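Local structure of RNA-induced transcriptional silencing complex protein tas3 (Schizosaccharomyces pombe, 3D1B) at residues F27-S33 with F60-F66; Y18-L22 with T88-K92; L56-F60 with A93-I98. The protein forms the core of the RITS complex with Ago1 and Chp1, its C-terminal alpha motif promoting cis spreading of the complex and heterochromatic gene silencing. All coordinates share one frame; numbering follows the deposited sequence.

Contact 1 (F27-S33 with F60-F66); sequences FFQTNSS and FSASEKF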
loop_
_atom_site.group_PDB
_atom_site.type_symbol
_atom_site.label_atom_id
_atom_site.label_comp_id
_atom_site.label_asym_id
_atom_site.label_seq_id
_atom_site.Cartn_x
_atom_site.Cartn_y
_atom_site.Cartn_z
ATOM N N PHE A 27 18.255 -10.079 -1.841
ATOM C CA PHE A 27 17.230 -10.129 -2.876
ATOM C C PHE A 27 17.173 -8.815 -3.651
ATOM O O PHE A 27 16.978 -8.803 -4.865
ATOM C CB PHE A 27 15.876 -10.440 -2.229
ATOM C CG PHE A 27 14.736 -10.565 -3.202
ATOM C CD1 PHE A 27 14.797 -11.463 -4.266
ATOM C CD2 PHE A 27 13.585 -9.797 -3.035
ATOM C CE1 PHE A 27 13.724 -11.596 -5.153
ATOM C CE2 PHE A 27 12.506 -9.921 -3.913
ATOM C CZ PHE A 27 12.579 -10.825 -4.975
ATOM N N PHE A 28 17.337 -7.701 -2.946
ATOM C CA PHE A 28 17.314 -6.396 -3.586
ATOM C C PHE A 28 18.572 -6.236 -4.439
ATOM O O PHE A 28 18.508 -5.796 -5.587
ATOM C CB PHE A 28 17.286 -5.292 -2.523
ATOM C CG PHE A 28 17.266 -3.900 -3.091
ATOM C CD1 PHE A 28 16.060 -3.258 -3.369
ATOM C CD2 PHE A 28 18.459 -3.224 -3.343
ATOM C CE1 PHE A 28 16.041 -1.956 -3.889
ATOM C CE2 PHE A 28 18.451 -1.926 -3.861
ATOM C CZ PHE A 28 17.242 -1.288 -4.133
ATOM N N GLN A 29 19.709 -6.622 -3.871
ATOM C CA GLN A 29 20.995 -6.483 -4.552
ATOM C C GLN A 29 21.231 -7.428 -5.723
ATOM O O GLN A 29 22.214 -7.271 -6.445
ATOM C CB GLN A 29 22.137 -6.608 -3.537
ATOM C CG GLN A 29 22.019 -5.619 -2.389
ATOM C CD GLN A 29 23.301 -5.465 -1.592
ATOM O OE1 GLN A 29 24.134 -6.365 -1.558
ATOM N NE2 GLN A 29 23.453 -4.323 -0.927
ATOM N N THR A 30 20.361 -8.418 -5.905
ATOM C CA THR A 30 20.505 -9.326 -7.038
ATOM C C THR A 30 19.484 -8.972 -8.116
ATOM O O THR A 30 19.465 -9.578 -9.184
ATOM C CB THR A 30 20.327 -10.813 -6.632
ATOM O OG1 THR A 30 19.078 -10.994 -5.957
ATOM C CG2 THR A 30 21.460 -11.252 -5.728
ATOM N N ASN A 31 18.637 -7.983 -7.830
ATOM C CA ASN A 31 17.618 -7.533 -8.777
ATOM C C ASN A 31 17.786 -6.064 -9.135
ATOM O O ASN A 31 17.234 -5.188 -8.463
ATOM C CB ASN A 31 16.213 -7.732 -8.204
ATOM C CG ASN A 31 15.782 -9.179 -8.208
ATOM O OD1 ASN A 31 16.042 -9.923 -7.265
ATOM N ND2 ASN A 31 15.126 -9.591 -9.281
ATOM N N SER A 32 18.538 -5.788 -10.195
ATOM C CA SER A 32 18.753 -4.406 -10.609
ATOM C C SER A 32 17.415 -3.723 -10.858
ATOM O O SER A 32 17.296 -2.509 -10.716
ATOM C CB SER A 32 19.600 -4.347 -11.880
ATOM O OG SER A 32 18.911 -4.927 -12.971
ATOM N N SER A 33 16.411 -4.510 -11.236
ATOM C CA SER A 33 15.080 -3.971 -11.496
ATOM C C SER A 33 14.491 -3.389 -10.213
ATOM O O SER A 33 13.713 -2.441 -10.258
ATOM C CB SER A 33 14.153 -5.059 -12.053
ATOM O OG SER A 33 14.036 -6.147 -11.155
ATOM N N PHE A 60 9.390 -4.560 -4.612
ATOM C CA PHE A 60 9.474 -5.997 -4.831
ATOM C C PHE A 60 8.632 -6.466 -6.014
ATOM O O PHE A 60 8.916 -7.512 -6.604
ATOM C CB PHE A 60 9.087 -6.760 -3.559
ATOM C CG PHE A 60 10.086 -6.621 -2.445
ATOM C CD1 PHE A 60 11.444 -6.504 -2.722
ATOM C CD2 PHE A 60 9.676 -6.641 -1.118
ATOM C CE1 PHE A 60 12.380 -6.406 -1.690
ATOM C CE2 PHE A 60 10.608 -6.546 -0.081
ATOM C CZ PHE A 60 11.960 -6.427 -0.373
ATOM N N SER A 61 7.613 -5.695 -6.385
ATOM C CA SER A 61 6.766 -6.080 -7.513
ATOM C C SER A 61 7.559 -6.028 -8.814
ATOM O O SER A 61 7.141 -6.588 -9.831
ATOM C CB SER A 61 5.543 -5.159 -7.627
ATOM O OG SER A 61 5.888 -3.894 -8.180
ATOM N N ALA A 62 8.711 -5.362 -8.770
ATOM C CA ALA A 62 9.567 -5.225 -9.944
ATOM C C ALA A 62 10.632 -6.311 -10.031
ATOM O O ALA A 62 11.359 -6.380 -11.023
ATOM C CB ALA A 62 10.239 -3.854 -9.948
ATOM N N SER A 63 10.724 -7.154 -9.008
ATOM C CA SER A 63 11.724 -8.218 -8.994
ATOM C C SER A 63 11.481 -9.191 -10.136
ATOM O O SER A 63 10.340 -9.460 -10.503
ATOM C CB SER A 63 11.696 -8.968 -7.658
ATOM O OG SER A 63 10.434 -9.567 -7.438
ATOM N N GLU A 64 12.565 -9.720 -10.694
ATOM C CA GLU A 64 12.469 -10.651 -11.811
ATOM C C GLU A 64 13.221 -11.941 -11.510
ATOM O O GLU A 64 12.944 -12.984 -12.101
ATOM C CB GLU A 64 13.074 -10.015 -13.068
ATOM C CG GLU A 64 12.607 -8.595 -13.345
ATOM C CD GLU A 64 13.417 -7.912 -14.434
ATOM O OE1 GLU A 64 14.659 -8.067 -14.439
ATOM O OE2 GLU A 64 12.819 -7.207 -15.275
ATOM N N LYS A 65 14.163 -11.867 -10.577
ATOM C CA LYS A 65 14.987 -13.019 -10.248
ATOM C C LYS A 65 14.736 -13.694 -8.909
ATOM O O LYS A 65 15.035 -13.136 -7.857
ATOM C CB LYS A 65 16.464 -12.621 -10.342
ATOM C CG LYS A 65 16.841 -12.034 -11.696
ATOM C CD LYS A 65 18.324 -12.211 -11.984
ATOM C CE LYS A 65 19.143 -11.043 -11.483
ATOM N NZ LYS A 65 20.456 -11.474 -10.921
ATOM N N PHE A 66 14.198 -14.908 -8.964
ATOM C CA PHE A 66 13.929 -15.687 -7.763
ATOM C C PHE A 66 13.429 -17.090 -8.087
ATOM O O PHE A 66 12.823 -17.322 -9.135
ATOM C CB PHE A 66 12.913 -14.965 -6.862
ATOM C CG PHE A 66 11.641 -14.566 -7.561
ATOM C CD1 PHE A 66 10.591 -15.465 -7.708
ATOM C CD2 PHE A 66 11.486 -13.273 -8.050
ATOM C CE1 PHE A 66 9.400 -15.074 -8.330
ATOM C CE2 PHE A 66 10.301 -12.874 -8.672
ATOM C CZ PHE A 66 9.255 -13.776 -8.812
HETATM O O HOH W 1 17.415 -13.032 -6.196
HETATM O O HOH W 2 16.501 -7.561 -11.997
#
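S33 and F27 make the two main touches between F27-S33 and the turn and loop F60-F66. S33 OG donates to A62 O at 2.7 Å, reaching that oxygen from well above the carbonyl plane. Further along, the F27 ring slots in among F60, S63, K65 and F66. Its CZ meets S63 CB at 3.4 Å, and its CE1 lies 3.9 Å from F66 CB. At the rim of the same ring, near its plane, CE1 also faces K65 O at 3.4 Å, so a weakly positive C-H edge is turned to a carbonyl. CE2 approaches F60 CD1 at 3.8 Å with the two planes inclined at 47°. F27 reaches this place because its CG is anti to the backbone N (chi1 -178°), which swings the ring off its short helix toward the loop.

Two waters extend the polar side. One donates to K65 O at 2.9 Å and also pairs with T30 OG1, which is bonded in addition to S26 O. The other accepts a hydrogen bond from S33 N, at the start of helix 32-46, and donates to E64 OE1 at 3.1 Å.

The loop itself is shaped by a type I turn from F60 to S63. F60 O accepts both S63 N and S63 OG, the hydroxyl at 2.7 Å and in the carbonyl plane with a C=O...O angle of 158°, which probably helps to keep S63 CB against F27. I98 packs on both F27 and F60, and I115 on F27, while L74 of the second subunit packs on S61 and A62. Phenylalanine packing combined with one direct hydroxyl bond and two water bridges probably lets this irregular loop keep its place against the helices while its carbonyls A62 O and K65 O find donors.

Contact 2 (Y18-L22 with T88-K92); sequences YINWL and TPFAK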
loop_
_atom_site.group_PDB
_atom_site.type_symbol
_atom_site.label_atom_id
_atom_site.label_comp_id
_atom_site.label_asym_id
_atom_site.label_seq_id
_atom_site.Cartn_x
_atom_site.Cartn_y
_atom_site.Cartn_z
ATOM N N TYR A 18 15.295 2.135 7.314
ATOM C CA TYR A 18 14.514 1.159 6.558
ATOM C C TYR A 18 14.953 1.111 5.099
ATOM O O TYR A 18 14.990 0.043 4.491
ATOM C CB TYR A 18 13.022 1.489 6.662
ATOM C CG TYR A 18 12.416 1.103 7.996
ATOM C CD1 TYR A 18 13.166 1.172 9.168
ATOM C CD2 TYR A 18 11.090 0.685 8.090
ATOM C CE1 TYR A 18 12.615 0.836 10.399
ATOM C CE2 TYR A 18 10.527 0.347 9.319
ATOM C CZ TYR A 18 11.296 0.424 10.468
ATOM O OH TYR A 18 10.748 0.085 11.683
ATOM N N ILE A 19 15.286 2.269 4.540
ATOM C CA ILE A 19 15.752 2.331 3.160
ATOM C C ILE A 19 17.112 1.652 3.048
ATOM O O ILE A 19 17.351 0.869 2.126
ATOM C CB ILE A 19 15.872 3.798 2.672
ATOM C CG1 ILE A 19 14.477 4.402 2.476
ATOM C CG2 ILE A 19 16.666 3.860 1.379
ATOM C CD1 ILE A 19 13.643 3.707 1.398
ATOM N N ASN A 20 17.997 1.950 3.993
ATOM C CA ASN A 20 19.325 1.347 3.997
ATOM C C ASN A 20 19.244 -0.168 4.171
ATOM O O ASN A 20 19.994 -0.920 3.540
ATOM C CB ASN A 20 20.190 1.957 5.108
ATOM C CG ASN A 20 20.509 3.417 4.860
ATOM O OD1 ASN A 20 20.294 3.930 3.762
ATOM N ND2 ASN A 20 21.037 4.096 5.880
ATOM N N TRP A 21 18.330 -0.616 5.025
ATOM C CA TRP A 21 18.147 -2.043 5.254
ATOM C C TRP A 21 17.604 -2.717 4.002
ATOM O O TRP A 21 18.031 -3.811 3.636
ATOM C CB TRP A 21 17.187 -2.287 6.426
ATOM C CG TRP A 21 17.779 -1.953 7.768
ATOM C CD1 TRP A 21 19.107 -1.858 8.078
ATOM C CD2 TRP A 21 17.065 -1.705 8.988
ATOM N NE1 TRP A 21 19.264 -1.565 9.412
ATOM C CE2 TRP A 21 18.029 -1.466 9.994
ATOM C CE3 TRP A 21 15.706 -1.663 9.329
ATOM C CZ2 TRP A 21 17.677 -1.189 11.321
ATOM C CZ3 TRP A 21 15.356 -1.386 10.649
ATOM C CH2 TRP A 21 16.340 -1.154 11.627
ATOM N N LEU A 22 16.651 -2.065 3.349
ATOM C CA LEU A 22 16.078 -2.613 2.128
ATOM C C LEU A 22 17.178 -2.805 1.086
ATOM O O LEU A 22 17.289 -3.862 0.461
ATOM C CB LEU A 22 15.016 -1.665 1.575
ATOM C CG LEU A 22 14.617 -1.889 0.119
ATOM C CD1 LEU A 22 13.985 -3.268 -0.043
ATOM C CD2 LEU A 22 13.644 -0.793 -0.301
ATOM N N THR A 88 9.722 -8.331 13.927
ATOM C CA THR A 88 9.898 -6.929 14.213
ATOM C C THR A 88 9.360 -6.148 13.028
ATOM O O THR A 88 9.154 -6.717 11.975
ATOM C CB THR A 88 11.375 -6.644 14.513
ATOM O OG1 THR A 88 12.194 -7.280 13.536
ATOM C CG2 THR A 88 11.747 -7.173 15.871
ATOM N N PRO A 89 9.092 -4.843 13.203
ATOM C CA PRO A 89 8.544 -3.946 12.175
ATOM C C PRO A 89 9.010 -4.047 10.724
ATOM O O PRO A 89 8.209 -4.324 9.823
ATOM C CB PRO A 89 8.795 -2.562 12.763
ATOM C CG PRO A 89 8.647 -2.811 14.229
ATOM C CD PRO A 89 9.446 -4.071 14.412
ATOM N N PHE A 90 10.289 -3.781 10.491
ATOM C CA PHE A 90 10.843 -3.839 9.142
ATOM C C PHE A 90 10.738 -5.245 8.573
ATOM O O PHE A 90 10.315 -5.433 7.430
ATOM C CB PHE A 90 12.312 -3.407 9.164
ATOM C CG PHE A 90 13.028 -3.609 7.855
ATOM C CD1 PHE A 90 12.819 -2.737 6.785
ATOM C CD2 PHE A 90 13.918 -4.666 7.699
ATOM C CE1 PHE A 90 13.493 -2.915 5.578
ATOM C CE2 PHE A 90 14.596 -4.855 6.499
ATOM C CZ PHE A 90 14.383 -3.975 5.432
ATOM N N ALA A 91 11.128 -6.233 9.370
ATOM C CA ALA A 91 11.083 -7.621 8.930
ATOM C C ALA A 91 9.660 -8.038 8.584
ATOM O O ALA A 91 9.432 -8.703 7.575
ATOM C CB ALA A 91 11.652 -8.535 10.010
ATOM N N LYS A 92 8.701 -7.648 9.419
ATOM C CA LYS A 92 7.305 -8.007 9.167
ATOM C C LYS A 92 6.809 -7.404 7.855
ATOM O O LYS A 92 6.095 -8.056 7.091
ATOM C CB LYS A 92 6.408 -7.537 10.318
ATOM C CG LYS A 92 4.945 -7.927 10.126
ATOM C CD LYS A 92 4.058 -7.487 11.288
ATOM C CE LYS A 92 4.405 -8.216 12.576
ATOM N NZ LYS A 92 3.446 -7.848 13.671
#
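Y18 O is approached by two groups at once: L22 N, its helical donor at 2.9 Å, and the ring of F90, whose CE1 comes to 3.5 Å. F90 is the centre of an aromatic cluster with Y18 and W21, where helix 14-23 of this all-alpha motif meets the first turn of helix 89-105. Its CG lies anti to the backbone N (chi1 172°), and this carries the ring across to Y18 and W21.

The edge of F90 points at the face of Y18 in a T-shaped pair with the planes at 68°. F90 CB adds a CH-pi contact over the same phenol, 4.2 Å from its centroid. In turn the face of F90 receives W21, whose CB sits 3.4 Å from F90 CZ in another CH-pi contact. The six-membered ring of the indole comes edge-on to that face at 61°, its CE3 being 3.6 Å from F90 CG. Cut back to alanine, this position would keep CB over the phenol but would probably lose the ring edge turned to Y18 and the face that receives W21, leaving a gap between the helices.

Around the cluster, E123 receives hydrogen bonds from F90 N, A91 N and T88 OG1. That carboxylate would be expected to suit the positive end of helix 89-105, and its bonds to F90 N and A91 N probably help to hold the first turn from which F90 extends. F52 meets Y18 edge-to-face, and A119 also packs on F90. At the outer margin Y18 OH rests 3.5 Å from P89 CB.

Contact 3 (L56-F60 with A93-I98); sequences LQLVF and AVGSSI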
loop_
_atom_site.group_PDB
_atom_site.type_symbol
_atom_site.label_atom_id
_atom_site.label_comp_id
_atom_site.label_asym_id
_atom_site.label_seq_id
_atom_site.Cartn_x
_atom_site.Cartn_y
_atom_site.Cartn_z
ATOM N N LEU A 56 8.005 -0.971 -0.127
ATOM C CA LEU A 56 8.424 -2.370 -0.209
ATOM C C LEU A 56 7.593 -3.156 -1.206
ATOM O O LEU A 56 8.125 -3.932 -2.002
ATOM C CB LEU A 56 8.316 -3.044 1.160
ATOM C CG LEU A 56 9.351 -2.645 2.208
ATOM C CD1 LEU A 56 9.067 -3.398 3.502
ATOM C CD2 LEU A 56 10.754 -2.967 1.692
ATOM N N GLN A 57 6.281 -2.958 -1.173
ATOM C CA GLN A 57 5.422 -3.691 -2.086
ATOM C C GLN A 57 5.694 -3.306 -3.539
ATOM O O GLN A 57 5.780 -4.171 -4.411
ATOM C CB GLN A 57 3.947 -3.447 -1.737
ATOM C CG GLN A 57 3.006 -4.493 -2.317
ATOM C CD GLN A 57 1.590 -4.370 -1.774
ATOM O OE1 GLN A 57 1.387 -3.932 -0.644
ATOM N NE2 GLN A 57 0.611 -4.774 -2.569
ATOM N N LEU A 58 5.843 -2.011 -3.801
ATOM C CA LEU A 58 6.096 -1.542 -5.153
ATOM C C LEU A 58 7.446 -2.007 -5.673
ATOM O O LEU A 58 7.552 -2.509 -6.797
ATOM C CB LEU A 58 6.012 -0.013 -5.203
ATOM C CG LEU A 58 4.588 0.507 -4.996
ATOM C CD1 LEU A 58 4.589 2.025 -4.905
ATOM C CD2 LEU A 58 3.716 0.041 -6.158
ATOM N N VAL A 59 8.472 -1.850 -4.846
ATOM C CA VAL A 59 9.816 -2.245 -5.232
ATOM C C VAL A 59 9.928 -3.739 -5.504
ATOM O O VAL A 59 10.487 -4.154 -6.522
ATOM C CB VAL A 59 10.832 -1.838 -4.149
ATOM C CG1 VAL A 59 12.183 -2.475 -4.430
ATOM C CG2 VAL A 59 10.967 -0.319 -4.124
ATOM N N PHE A 60 9.390 -4.560 -4.612
ATOM C CA PHE A 60 9.474 -5.997 -4.831
ATOM C C PHE A 60 8.632 -6.466 -6.014
ATOM O O PHE A 60 8.916 -7.512 -6.604
ATOM C CB PHE A 60 9.087 -6.760 -3.559
ATOM C CG PHE A 60 10.086 -6.621 -2.445
ATOM C CD1 PHE A 60 11.444 -6.504 -2.722
ATOM C CD2 PHE A 60 9.676 -6.641 -1.118
ATOM C CE1 PHE A 60 12.380 -6.406 -1.690
ATOM C CE2 PHE A 60 10.608 -6.546 -0.081
ATOM C CZ PHE A 60 11.960 -6.427 -0.373
ATOM N N ALA A 93 7.179 -6.153 7.597
ATOM C CA ALA A 93 6.759 -5.489 6.368
ATOM C C ALA A 93 7.403 -6.151 5.153
ATOM O O ALA A 93 6.781 -6.270 4.097
ATOM C CB ALA A 93 7.118 -4.006 6.420
ATOM N N VAL A 94 8.662 -6.552 5.296
ATOM C CA VAL A 94 9.362 -7.235 4.210
ATOM C C VAL A 94 8.678 -8.576 3.967
ATOM O O VAL A 94 8.399 -8.943 2.828
ATOM C CB VAL A 94 10.841 -7.486 4.567
ATOM C CG1 VAL A 94 11.478 -8.429 3.547
ATOM C CG2 VAL A 94 11.585 -6.163 4.607
ATOM N N GLY A 95 8.405 -9.299 5.049
ATOM C CA GLY A 95 7.747 -10.590 4.932
ATOM C C GLY A 95 6.398 -10.518 4.231
ATOM O O GLY A 95 6.102 -11.325 3.342
ATOM N N SER A 96 5.565 -9.559 4.623
ATOM C CA SER A 96 4.248 -9.423 4.003
ATOM C C SER A 96 4.363 -9.079 2.514
ATOM O O SER A 96 3.629 -9.616 1.686
ATOM C CB SER A 96 3.430 -8.341 4.718
ATOM O OG SER A 96 2.165 -8.173 4.097
ATOM N N SER A 97 5.298 -8.195 2.169
ATOM C CA SER A 97 5.469 -7.802 0.776
ATOM C C SER A 97 6.017 -8.949 -0.077
ATOM O O SER A 97 5.617 -9.112 -1.230
ATOM C CB SER A 97 6.391 -6.580 0.683
ATOM O OG SER A 97 7.620 -6.824 1.341
ATOM N N ILE A 98 6.923 -9.744 0.486
ATOM C CA ILE A 98 7.484 -10.874 -0.247
ATOM C C ILE A 98 6.430 -11.971 -0.375
ATOM O O ILE A 98 6.382 -12.676 -1.383
ATOM C CB ILE A 98 8.740 -11.445 0.454
ATOM C CG1 ILE A 98 9.876 -10.418 0.410
ATOM C CG2 ILE A 98 9.194 -12.727 -0.237
ATOM C CD1 ILE A 98 10.370 -10.104 -1.001
HETATM O O HOH W 3 5.519 -7.198 -3.670
HETATM O O HOH W 4 2.684 -6.008 1.754
#
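I98 has CG1 anti to its carbonyl carbon (chi1 -67°), and a second bend of the chain (chi2 -65°) lays its CD1 over one face of F60. This CH-pi contact, 3.7 Å from CD1 to the ring centroid, helps to join two helices of the all-alpha fold, 52-60 and 89-105, whose segments cross at -46° with their axes 9.1 Å apart.

The rim of the same phenyl ring takes S97: OG lies near the ring plane, 3.2 Å from F60 CD2. That hydroxyl also has A93 O and V94 O of its own helix within hydrogen-bonding distance, so the buried oxygen need not look across the interface for an acceptor. V94 CG1 approaches the ring obliquely.

One turn earlier L56 fills the next part of the seam. Its CD1 touches A93 CB at 3.6 Å and V94 CG2 at 3.9 Å, while its CB lies beside S97 OG. I115 of helix 109-122 packs on both V94 and I98.

Q57 marks the polar border, where its NE2 is hydrogen-bonded to T103 O of the second subunit and Y99 of that subunit covers neighbouring L58. Here the helices are joined through solvent: one water donates to both backbone carbonyls, Q57 O and S97 O, each at 3.1 Å.

From the N terminus, helix 14-23 supplies the first half of contact 2, whose long loop closes only at the start of helix 89-105. Contact 1 is nested inside that loop: it begins at the next short helix, 26-29, and closes at the end of helix 52-60 and the loop after it. Contact 3 crosses both, starting on helix 52-60 before contact 1 has ended and finishing on helix 89-105 beyond contact 2. F60 belongs to contacts 1 and 3. L22 reaches L56 and F60, linking contact 2 to the other two. Contacts 2 and 3 tie helices 14-23 and 52-60 to helix 89-105, while contact 1 ties helices 26-29 and 32-46 to the loop after helix 52-60; contacts 1 and 3 both border the second subunit.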